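Putative rhamnosidase (Streptomyces avermitilis, PDB 3W5M) hydrolyses terminal non-reducing alpha-L-rhamnose residues from citrus flavonoids and gum arabic, and also binds L-rhamnose through a calcium-dependent carbohydrate-binding module. Local coordinates at residues A[785-788]-A[789-793]; A[140-143]-A[144-147]; A[552-556]-A[557-561]; A[530-533]-A[534-538]. All coordinates share one frame; numbering follows the deposited sequence.

Contact 1 of 4, residues A[785-788]-A[789-793]; sequences YTDL and FTRIR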
loop_
_atom_site.group_PDB
_atom_site.type_symbol
_atom_site.label_atom_id
_atom_site.label_comp_id
_atom_site.label_asym_id
_atom_site.label_seq_id
_atom_site.Cartn_x
_atom_site.Cartn_y
_atom_site.Cartn_z
ATOM N N TYR A 785 3.115 -2.196 34.363
ATOM C CA TYR A 785 2.303 -1.452 33.408
ATOM C C TYR A 785 0.996 -0.944 33.996
ATOM O O TYR A 785 0.543 0.157 33.677
ATOM C CB TYR A 785 1.981 -2.330 32.200
ATOM C CG TYR A 785 3.190 -2.858 31.475
ATOM C CD1 TYR A 785 4.229 -2.006 31.093
ATOM C CD2 TYR A 785 3.280 -4.211 31.127
ATOM C CE1 TYR A 785 5.341 -2.479 30.404
ATOM C CE2 TYR A 785 4.386 -4.698 30.431
ATOM C CZ TYR A 785 5.412 -3.829 30.070
ATOM O OH TYR A 785 6.509 -4.310 29.384
ATOM N N THR A 786 0.369 -1.757 34.836
ATOM C CA THR A 786 -0.870 -1.344 35.456
ATOM C C THR A 786 -0.613 -0.138 36.359
ATOM O O THR A 786 -1.418 0.806 36.394
ATOM C CB THR A 786 -1.509 -2.496 36.253
ATOM O OG1 THR A 786 -1.882 -3.529 35.334
ATOM C CG2 THR A 786 -2.766 -2.025 36.954
ATOM N N ASP A 787 0.499 -0.193 37.077
ATOM C CA ASP A 787 0.912 0.888 37.967
ATOM C C ASP A 787 1.217 2.164 37.176
ATOM O O ASP A 787 0.813 3.268 37.577
ATOM C CB ASP A 787 2.135 0.460 38.789
ATOM C CG ASP A 787 2.806 1.638 39.507
ATOM O OD1 ASP A 787 2.137 2.305 40.326
ATOM O OD2 ASP A 787 4.000 1.905 39.237
ATOM N N LEU A 788 1.915 2.007 36.047
ATOM C CA LEU A 788 2.177 3.143 35.148
ATOM C C LEU A 788 0.896 3.779 34.667
ATOM O O LEU A 788 0.785 4.996 34.701
ATOM C CB LEU A 788 3.032 2.727 33.947
ATOM C CG LEU A 788 3.276 3.843 32.921
ATOM C CD1 LEU A 788 4.020 5.037 33.524
ATOM C CD2 LEU A 788 4.045 3.297 31.725
ATOM N N PHE A 789 -0.050 2.960 34.185
ATOM C CA PHE A 789 -1.371 3.420 33.747
ATOM C C PHE A 789 -2.099 4.197 34.836
ATOM O O PHE A 789 -2.566 5.314 34.583
ATOM C CB PHE A 789 -2.253 2.260 33.263
ATOM C CG PHE A 789 -3.661 2.665 32.913
ATOM C CD1 PHE A 789 -3.906 3.717 32.033
ATOM C CD2 PHE A 789 -4.744 1.987 33.454
ATOM C CE1 PHE A 789 -5.203 4.080 31.699
ATOM C CE2 PHE A 789 -6.049 2.343 33.126
ATOM C CZ PHE A 789 -6.283 3.402 32.251
ATOM N N THR A 790 -2.180 3.602 36.031
ATOM C CA THR A 790 -2.768 4.264 37.231
ATOM C C THR A 790 -2.173 5.670 37.458
ATOM O O THR A 790 -2.903 6.635 37.699
ATOM C CB THR A 790 -2.505 3.422 38.496
ATOM O OG1 THR A 790 -3.034 2.109 38.301
ATOM C CG2 THR A 790 -3.184 4.051 39.724
ATOM N N ARG A 791 -0.848 5.768 37.381
ATOM C CA ARG A 791 -0.164 7.043 37.644
ATOM C C ARG A 791 -0.400 8.096 36.570
ATOM O O ARG A 791 -0.579 9.271 36.888
ATOM C CB ARG A 791 1.309 6.837 37.923
ATOM C CG ARG A 791 1.542 6.146 39.249
ATOM C CD ARG A 791 3.012 6.084 39.595
ATOM N NE ARG A 791 3.716 5.108 38.780
ATOM C CZ ARG A 791 4.583 5.413 37.820
ATOM N NH1 ARG A 791 4.853 6.682 37.529
ATOM N NH2 ARG A 791 5.178 4.445 37.141
ATOM N N ILE A 792 -0.457 7.678 35.302
ATOM C CA ILE A 792 -0.783 8.602 34.229
ATOM C C ILE A 792 -2.220 9.064 34.273
ATOM O O ILE A 792 -2.496 10.253 34.052
ATOM C CB ILE A 792 -0.518 8.015 32.830
ATOM C CG1 ILE A 792 0.928 7.555 32.720
ATOM C CG2 ILE A 792 -0.755 9.103 31.772
ATOM C CD1 ILE A 792 1.178 6.687 31.488
ATOM N N ARG A 793 -3.145 8.130 34.517
ATOM C CA ARG A 793 -4.549 8.495 34.627
ATOM C C ARG A 793 -4.749 9.544 35.735
ATOM O O ARG A 793 -5.549 10.449 35.565
ATOM C CB ARG A 793 -5.446 7.284 34.880
ATOM C CG ARG A 793 -6.912 7.644 35.021
ATOM C CD ARG A 793 -7.851 6.482 34.820
ATOM N NE ARG A 793 -7.492 5.329 35.629
ATOM C CZ ARG A 793 -8.008 4.112 35.462
ATOM N NH1 ARG A 793 -8.919 3.882 34.497
ATOM N NH2 ARG A 793 -7.609 3.122 36.259
#
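Thr786 O is gripped twice from the next turn of the helix: Thr790 N reaches it at 2.9 Å, and Thr790 OG1 donates its hydroxyl hydrogen to Thr786 O at 2.8 Å. The two donors come from opposite faces of the carbonyl plane, the hydroxyl at 35° out of it. Thr790 can do this because its OG1 stands beside its own backbone N, anti to the carbonyl carbon (chi1 -57°), and so leans back along the helix. One residue further on, Asp787 and Arg791 form a salt bridge, Asp787 OD2 lying 3.2 Å from Arg791 NE. The carboxylate oxygen sits at the edge of the guanidinium, near its plane, but is itself approached from above the carboxylate, the two planes being 44° apart; a second bond, from Arg791 NH2, is weak. Arg791 bends at chi3 to turn its head back toward Asp787, and its side chain also touches Glu731 and Leu737. On the buried side Leu788 CG meets Ile792 CD1 at 3.8 Å, while Leu788 CD1 comes within 3.8 Å of Arg791 NH2, the two side chains crossing at about a right angle. An alanine in place of Leu788 is likely to open a gap beside Ile792 CD1 and lose the contact with Arg791 NH2. Ile792 packs on Phe764 and Ala765 of helix 756-777, and Tyr785 bonds through its hydroxyl to His724. The pattern is that of an amphipathic alpha-helix, i to i+4 bonds throughout, here helix 783-800 of the (alpha/alpha)6-barrel domain.

Contact 2 of 4, residues A[140-143]-A[144-147]; sequences WIWF and PEGE
Pro144 lies over the ring of the residue just before it: its CD stands 3.5 Å from the centroid of the Phe143 ring and 18° off the ring normal, a CH-pi contact between chain neighbours. Phe143 CG is anti to its backbone N, which turns the ring back beneath the proline. The same ring takes Glu145 at its edge, where Phe143 CD2 and Glu145 CG are 3.8 Å apart, so that one face and part of the rim are covered by the two residues that follow. An inverse gamma turn centred on Pro144 brings Glu145 round to that edge; it is closed by Glu145 N bonding to Phe143 O at 2.7 Å, with the bent geometry such a tight turn imposes. The turn follows directly on strand 139-142 in the CBM67 carbohydrate-binding module. Beyond it the Glu145 side chain, extended past CG, reaches back to the buried Trp142 indole. Glu145 OE2 receives the hydrogen of Trp142 NE1 at 2.9 Å on its anti lone pair; the bond is bent (133°), and the acceptor lies 23° out of the indole plane. That oxygen also forms a salt bridge with Arg157 of strand 156-165, whose charge probably helps keep the glutamate ionised. The Trp142 side chain lies about 4 Å from that of Asn228, a calcium ligand, and about 8 Å from the calcium ion itself.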
loop_
_atom_site.group_PDB
_atom_site.type_symbol
_atom_site.label_atom_id
_atom_site.label_comp_id
_atom_site.label_asym_id
_atom_site.label_seq_id
_atom_site.Cartn_x
_atom_site.Cartn_y
_atom_site.Cartn_z
ATOM N N TRP A 140 29.374 23.761 -17.016
ATOM C CA TRP A 140 28.348 24.769 -16.798
ATOM C C TRP A 140 28.833 26.055 -17.429
ATOM O O TRP A 140 29.964 26.469 -17.171
ATOM C CB TRP A 140 28.128 25.045 -15.313
ATOM C CG TRP A 140 27.575 23.876 -14.562
ATOM C CD1 TRP A 140 28.279 22.889 -13.970
ATOM C CD2 TRP A 140 26.198 23.630 -14.267
ATOM N NE1 TRP A 140 27.426 21.994 -13.358
ATOM C CE2 TRP A 140 26.140 22.431 -13.519
ATOM C CE3 TRP A 140 25.002 24.304 -14.566
ATOM C CZ2 TRP A 140 24.932 21.894 -13.042
ATOM C CZ3 TRP A 140 23.806 23.759 -14.121
ATOM C CH2 TRP A 140 23.779 22.563 -13.358
ATOM N N ILE A 141 28.013 26.656 -18.289
ATOM C CA ILE A 141 28.417 27.882 -18.967
ATOM C C ILE A 141 27.440 29.021 -18.724
ATOM O O ILE A 141 26.271 28.803 -18.356
ATOM C CB ILE A 141 28.659 27.684 -20.497
ATOM C CG1 ILE A 141 27.396 27.239 -21.233
ATOM C CG2 ILE A 141 29.760 26.692 -20.719
ATOM C CD1 ILE A 141 27.519 27.411 -22.738
ATOM N N TRP A 142 27.936 30.251 -18.905
ATOM C CA TRP A 142 27.103 31.440 -18.843
ATOM C C TRP A 142 27.696 32.485 -19.750
ATOM O O TRP A 142 28.712 32.247 -20.394
ATOM C CB TRP A 142 27.027 31.947 -17.374
ATOM C CG TRP A 142 25.928 32.876 -17.122
ATOM C CD1 TRP A 142 26.039 34.207 -16.778
ATOM C CD2 TRP A 142 24.522 32.585 -17.143
ATOM N NE1 TRP A 142 24.792 34.747 -16.594
ATOM C CE2 TRP A 142 23.841 33.789 -16.814
ATOM C CE3 TRP A 142 23.769 31.432 -17.421
ATOM C CZ2 TRP A 142 22.433 33.879 -16.770
ATOM C CZ3 TRP A 142 22.359 31.523 -17.362
ATOM C CH2 TRP A 142 21.718 32.745 -17.038
ATOM N N PHE A 143 27.055 33.644 -19.810
ATOM C CA PHE A 143 27.660 34.806 -20.445
ATOM C C PHE A 143 28.922 35.239 -19.652
ATOM O O PHE A 143 28.949 35.094 -18.408
ATOM C CB PHE A 143 26.638 35.944 -20.548
ATOM C CG PHE A 143 27.189 37.163 -21.242
ATOM C CD1 PHE A 143 27.191 37.240 -22.633
ATOM C CD2 PHE A 143 27.810 38.180 -20.508
ATOM C CE1 PHE A 143 27.731 38.342 -23.276
ATOM C CE2 PHE A 143 28.381 39.273 -21.154
ATOM C CZ PHE A 143 28.334 39.359 -22.538
ATOM N N PRO A 144 29.971 35.729 -20.353
ATOM C CA PRO A 144 31.194 36.131 -19.648
ATOM C C PRO A 144 30.989 37.432 -18.887
ATOM O O PRO A 144 31.388 38.504 -19.356
ATOM C CB PRO A 144 32.222 36.312 -20.781
ATOM C CG PRO A 144 31.385 36.606 -22.000
ATOM C CD PRO A 144 30.181 35.707 -21.820
ATOM N N GLU A 145 30.341 37.322 -17.735
ATOM C CA GLU A 145 30.181 38.450 -16.803
ATOM C C GLU A 145 30.578 37.948 -15.404
ATOM O O GLU A 145 29.997 36.992 -14.891
ATOM C CB GLU A 145 28.745 38.994 -16.823
ATOM C CG GLU A 145 27.665 37.934 -16.681
ATOM C CD GLU A 145 26.253 38.433 -16.994
ATOM O OE1 GLU A 145 26.042 39.655 -17.168
ATOM O OE2 GLU A 145 25.334 37.595 -17.061
ATOM N N GLY A 146 31.603 38.562 -14.822
ATOM C CA GLY A 146 32.109 38.165 -13.505
ATOM C C GLY A 146 32.388 36.672 -13.309
ATOM O O GLY A 146 33.061 36.014 -14.121
ATOM N N GLU A 147 31.871 36.162 -12.200
ATOM C CA GLU A 147 32.115 34.806 -11.741
ATOM C C GLU A 147 30.737 34.154 -11.546
ATOM O O GLU A 147 30.174 34.161 -10.444
ATOM C CB GLU A 147 32.892 34.885 -10.426
ATOM C CG GLU A 147 33.487 33.582 -9.949
ATOM C CD GLU A 147 34.818 33.275 -10.619
ATOM O OE1 GLU A 147 34.839 33.171 -11.871
ATOM O OE2 GLU A 147 35.835 33.118 -9.892
#

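Contact 3 of 4, residues A[552-556]-A[557-561]; sequences TLKGQ and GEETY
Glu559 spreads its carboxylate across the loop at residues 554-556, where three successive backbone N-H groups meet its two oxygens. Lys554 N gives a nearly straight bond to Glu559 OE1 at 3.0 Å (163°), arriving on the syn side and somewhat out of the carboxylate plane. Glu559 OE2 takes two: Gln556 N, also at 3.0 Å and from above the plane, and Gly555 N at 2.8 Å, a weak bond because its angle is only 122°. Glu559 OE1 is also hydrogen-bonded to the hydroxyl of Tyr551. The carboxylate is buried, and these N-H groups and the hydroxyl probably compensate its charge. Leu553 lies against the carboxylate, its CB 3.6 Å from Glu559 OE2. The loop is the connection from strand 548-552 to strand 559-561, an edge strand of the sheet in the concanavalin-like domain, and Glu558, just before Glu559, is the centre of an inverse gamma turn. Gly555 and Gly557 both take positive phi angles, which favour glycine. Glu559 reaches the loop with a chain extended beyond CG, which stands beside the backbone N (chi1 -65°). A glutamine here, without the charge, would probably turn an amide N-H toward one of the donors and leave Lys554 N or Gln556 N without its acceptor. Lys554 crosses the carboxylate with its aliphatic part, Lys554 CG being 3.7 Å from Glu559 OE1, while its NZ goes to Glu444 in a salt bridge. Backbone Glu558 O is bonded by Arg514 NH2.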
loop_
_atom_site.group_PDB
_atom_site.type_symbol
_atom_site.label_atom_id
_atom_site.label_comp_id
_atom_site.label_asym_id
_atom_site.label_seq_id
_atom_site.Cartn_x
_atom_site.Cartn_y
_atom_site.Cartn_z
ATOM N N THR A 552 3.388 3.777 -27.158
ATOM C CA THR A 552 3.638 4.050 -28.576
ATOM C C THR A 552 3.379 2.761 -29.350
ATOM O O THR A 552 3.922 1.725 -29.026
ATOM C CB THR A 552 5.075 4.554 -28.809
ATOM O OG1 THR A 552 5.255 5.762 -28.084
ATOM C CG2 THR A 552 5.317 4.858 -30.299
ATOM N N LEU A 553 2.532 2.835 -30.371
ATOM C CA LEU A 553 2.070 1.647 -31.098
ATOM C C LEU A 553 3.119 1.028 -32.015
ATOM O O LEU A 553 3.972 1.741 -32.545
ATOM C CB LEU A 553 0.856 2.020 -31.945
ATOM C CG LEU A 553 -0.504 2.007 -31.236
ATOM C CD1 LEU A 553 -0.608 3.114 -30.192
ATOM C CD2 LEU A 553 -1.628 2.164 -32.270
ATOM N N LYS A 554 3.031 -0.292 -32.185
ATOM C CA LYS A 554 3.864 -1.010 -33.178
ATOM C C LYS A 554 3.133 -1.224 -34.527
ATOM O O LYS A 554 3.720 -1.746 -35.469
ATOM C CB LYS A 554 4.411 -2.327 -32.622
ATOM C CG LYS A 554 3.355 -3.382 -32.310
ATOM C CD LYS A 554 3.932 -4.628 -31.668
ATOM C CE LYS A 554 2.838 -5.400 -30.963
ATOM N NZ LYS A 554 3.370 -6.686 -30.450
ATOM N N GLY A 555 1.858 -0.829 -34.598
ATOM C CA GLY A 555 1.030 -0.976 -35.816
ATOM C C GLY A 555 0.683 -2.397 -36.147
ATOM O O GLY A 555 0.823 -2.828 -37.294
ATOM N N GLN A 556 0.208 -3.136 -35.156
ATOM C CA GLN A 556 0.012 -4.559 -35.315
ATOM C C GLN A 556 -1.330 -4.997 -34.751
ATOM O O GLN A 556 -1.382 -5.557 -33.656
ATOM C CB GLN A 556 1.143 -5.298 -34.604
ATOM C CG GLN A 556 1.480 -6.649 -35.170
ATOM C CD GLN A 556 2.637 -6.573 -36.135
ATOM O OE1 GLN A 556 3.795 -6.505 -35.723
ATOM N NE2 GLN A 556 2.331 -6.589 -37.434
ATOM N N GLY A 557 -2.411 -4.738 -35.495
ATOM C CA GLY A 557 -3.748 -5.222 -35.124
ATOM C C GLY A 557 -4.303 -4.554 -33.877
ATOM O O GLY A 557 -4.054 -3.395 -33.664
ATOM N N GLU A 558 -5.079 -5.281 -33.074
ATOM C CA GLU A 558 -5.663 -4.702 -31.859
ATOM C C GLU A 558 -4.671 -4.857 -30.698
ATOM O O GLU A 558 -4.731 -5.839 -29.931
ATOM C CB GLU A 558 -7.017 -5.337 -31.522
ATOM C CG GLU A 558 -7.836 -4.571 -30.492
ATOM C CD GLU A 558 -9.229 -5.146 -30.296
ATOM O OE1 GLU A 558 -9.945 -5.393 -31.298
ATOM O OE2 GLU A 558 -9.621 -5.344 -29.124
ATOM N N GLU A 559 -3.779 -3.872 -30.569
ATOM C CA GLU A 559 -2.717 -3.897 -29.560
ATOM C C GLU A 559 -3.252 -3.870 -28.132
ATOM O O GLU A 559 -4.328 -3.341 -27.889
ATOM C CB GLU A 559 -1.737 -2.765 -29.808
ATOM C CG GLU A 559 -1.003 -2.962 -31.128
ATOM C CD GLU A 559 -0.041 -1.843 -31.478
ATOM O OE1 GLU A 559 0.722 -1.378 -30.589
ATOM O OE2 GLU A 559 -0.022 -1.424 -32.652
ATOM N N THR A 560 -2.514 -4.481 -27.202
ATOM C CA THR A 560 -2.942 -4.533 -25.797
ATOM C C THR A 560 -1.799 -3.996 -24.988
ATOM O O THR A 560 -0.701 -4.519 -25.123
ATOM C CB THR A 560 -3.218 -5.969 -25.318
ATOM O OG1 THR A 560 -4.300 -6.526 -26.071
ATOM C CG2 THR A 560 -3.578 -5.992 -23.821
ATOM N N TYR A 561 -2.038 -2.960 -24.179
ATOM C CA TYR A 561 -0.978 -2.445 -23.300
ATOM C C TYR A 561 -1.436 -2.552 -21.846
ATOM O O TYR A 561 -2.527 -2.066 -21.498
ATOM C CB TYR A 561 -0.610 -0.998 -23.651
ATOM C CG TYR A 561 0.325 -0.385 -22.615
ATOM C CD1 TYR A 561 1.577 -0.970 -22.328
ATOM C CD2 TYR A 561 -0.059 0.744 -21.903
ATOM C CE1 TYR A 561 2.408 -0.425 -21.351
ATOM C CE2 TYR A 561 0.769 1.300 -20.927
ATOM C CZ TYR A 561 1.995 0.714 -20.667
ATOM O OH TYR A 561 2.819 1.288 -19.689
#

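Contact 4 of 4, residues A[530-533]-A[534-538]; sequences VLNP and DGTIY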
loop_
_atom_site.group_PDB
_atom_site.type_symbol
_atom_site.label_atom_id
_atom_site.label_comp_id
_atom_site.label_asym_id
_atom_site.label_seq_id
_atom_site.Cartn_x
_atom_site.Cartn_y
_atom_site.Cartn_z
ATOM N N VAL A 530 -11.046 12.725 -9.440
ATOM C CA VAL A 530 -12.245 13.581 -9.597
ATOM C C VAL A 530 -12.158 14.412 -10.878
ATOM O O VAL A 530 -11.101 14.447 -11.539
ATOM C CB VAL A 530 -12.437 14.520 -8.375
ATOM C CG1 VAL A 530 -12.725 13.698 -7.112
ATOM C CG2 VAL A 530 -11.215 15.398 -8.173
ATOM N N LEU A 531 -13.273 15.079 -11.210
ATOM C CA LEU A 531 -13.391 15.915 -12.408
ATOM C C LEU A 531 -13.625 17.360 -12.036
ATOM O O LEU A 531 -14.106 17.665 -10.931
ATOM C CB LEU A 531 -14.568 15.449 -13.268
ATOM C CG LEU A 531 -14.591 14.041 -13.860
ATOM C CD1 LEU A 531 -15.865 13.823 -14.654
ATOM C CD2 LEU A 531 -13.367 13.756 -14.720
ATOM N N ASN A 532 -13.249 18.265 -12.931
ATOM C CA ASN A 532 -13.655 19.671 -12.809
ATOM C C ASN A 532 -15.109 19.800 -13.266
ATOM O O ASN A 532 -15.619 18.907 -13.951
ATOM C CB ASN A 532 -12.758 20.564 -13.683
ATOM C CG ASN A 532 -11.309 20.540 -13.264
ATOM O OD1 ASN A 532 -10.950 20.957 -12.158
ATOM N ND2 ASN A 532 -10.454 20.076 -14.162
ATOM N N PRO A 533 -15.791 20.927 -12.926
ATOM C CA PRO A 533 -17.195 21.040 -13.381
ATOM C C PRO A 533 -17.381 20.956 -14.905
ATOM O O PRO A 533 -18.439 20.539 -15.357
ATOM C CB PRO A 533 -17.647 22.400 -12.841
ATOM C CG PRO A 533 -16.734 22.694 -11.705
ATOM C CD PRO A 533 -15.403 22.055 -12.050
ATOM N N ASP A 534 -16.359 21.283 -15.690
ATOM C CA ASP A 534 -16.465 21.145 -17.164
ATOM C C ASP A 534 -16.329 19.702 -17.692
ATOM O O ASP A 534 -16.511 19.447 -18.891
ATOM C CB ASP A 534 -15.523 22.118 -17.905
ATOM C CG ASP A 534 -14.037 21.803 -17.701
ATOM O OD1 ASP A 534 -13.696 20.680 -17.266
ATOM O OD2 ASP A 534 -13.203 22.686 -18.007
ATOM N N GLY A 535 -16.013 18.759 -16.805
ATOM C CA GLY A 535 -15.922 17.360 -17.211
ATOM C C GLY A 535 -14.513 16.925 -17.587
ATOM O O GLY A 535 -14.306 15.764 -17.956
ATOM N N THR A 536 -13.548 17.842 -17.490
ATOM C CA THR A 536 -12.116 17.504 -17.672
ATOM C C THR A 536 -11.569 16.956 -16.343
ATOM O O THR A 536 -12.119 17.272 -15.275
ATOM C CB THR A 536 -11.251 18.715 -18.085
ATOM O OG1 THR A 536 -11.347 19.735 -17.095
ATOM C CG2 THR A 536 -11.664 19.277 -19.463
ATOM N N ILE A 537 -10.491 16.166 -16.409
ATOM C CA ILE A 537 -9.890 15.619 -15.183
ATOM C C ILE A 537 -9.171 16.660 -14.336
ATOM O O ILE A 537 -8.576 17.624 -14.850
ATOM C CB ILE A 537 -8.963 14.408 -15.441
ATOM C CG1 ILE A 537 -7.735 14.811 -16.280
ATOM C CG2 ILE A 537 -9.766 13.274 -16.065
ATOM C CD1 ILE A 537 -6.567 13.827 -16.206
ATOM N N TYR A 538 -9.289 16.493 -13.020
ATOM C CA TYR A 538 -8.630 17.346 -12.062
ATOM C C TYR A 538 -7.489 16.551 -11.456
ATOM O O TYR A 538 -7.729 15.469 -10.908
ATOM C CB TYR A 538 -9.616 17.738 -10.944
ATOM C CG TYR A 538 -8.988 18.535 -9.815
ATOM C CD1 TYR A 538 -8.723 19.897 -9.951
ATOM C CD2 TYR A 538 -8.661 17.930 -8.603
ATOM C CE1 TYR A 538 -8.150 20.637 -8.913
ATOM C CE2 TYR A 538 -8.101 18.662 -7.558
ATOM C CZ TYR A 538 -7.849 20.017 -7.715
ATOM O OH TYR A 538 -7.302 20.748 -6.666
#
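Asn532 meets Thr536 twice across the hairpin: Asn532 N bonds to Thr536 O at 2.8 Å, and Asn532 ND2 donates to Thr536 OG1 at 3.1 Å, with the hydroxyl oxygen close to the amide plane. At the other end of that amide, Asn532 OD1 lies 3.3 Å from Tyr538 CD1, amide and ring being almost perpendicular (88°). Val530 runs alongside the same tyrosine, its CG2 at 3.6 Å from Tyr538 CD2. Leu531 and Ile537, a non-hydrogen-bonded pair whose side chains diverge, still touch through Leu531 CD2 and Ile537 CG2, 3.9 Å apart. A second shell fixes Thr536. Its OG1 donates to Asp534 OD1, using the syn lone pair, and Thr536 N bonds to the same oxygen at 2.9 Å, an Asx turn. The hydroxyl, placed between its backbone N and carbonyl carbon (chi1 59°), can thereby give its hydrogen to Asp534 while accepting from Asn532. The chain reverses in a type I turn from Asn532 to Gly535, closed by Gly535 N to Asn532 O at 2.9 Å; Gly535 has backbone angles that call for glycine. Further out, Tyr538 and Val530 meet Phe906, and Ile537 and Leu531 rest on Tyr572 and Val500. The arrangement is a short, weakly bonded beta hairpin of the concanavalin-like domain, built on a type I turn with a G1 bulge at Gly535, the Tyr538 side chain about 10 Å from that of the rhamnose-binding Arg634.

The four contacts are separate local features, in the chain order 2, 4, 3, 1, and none touches another. Contacts 3 and 4 are closest, with centres 29 Å and nearest atoms about 15 Å apart, both in the concanavalin-like domain. Contact 4 is the one near the catalytic centre: the Tyr538 side chain is about 11 Å from that of Glu895, the inferred proton acceptor. Contact 2 belongs to the rhamnose-binding module, its Trp142 side chain about 7 Å from that of Asp179, its centre 46 Å from that of contact 4. The centre of contact 1, in the barrel domain, is 68 Å from that of contact 2; contacts 1 and 3 lie away from the annotated sites.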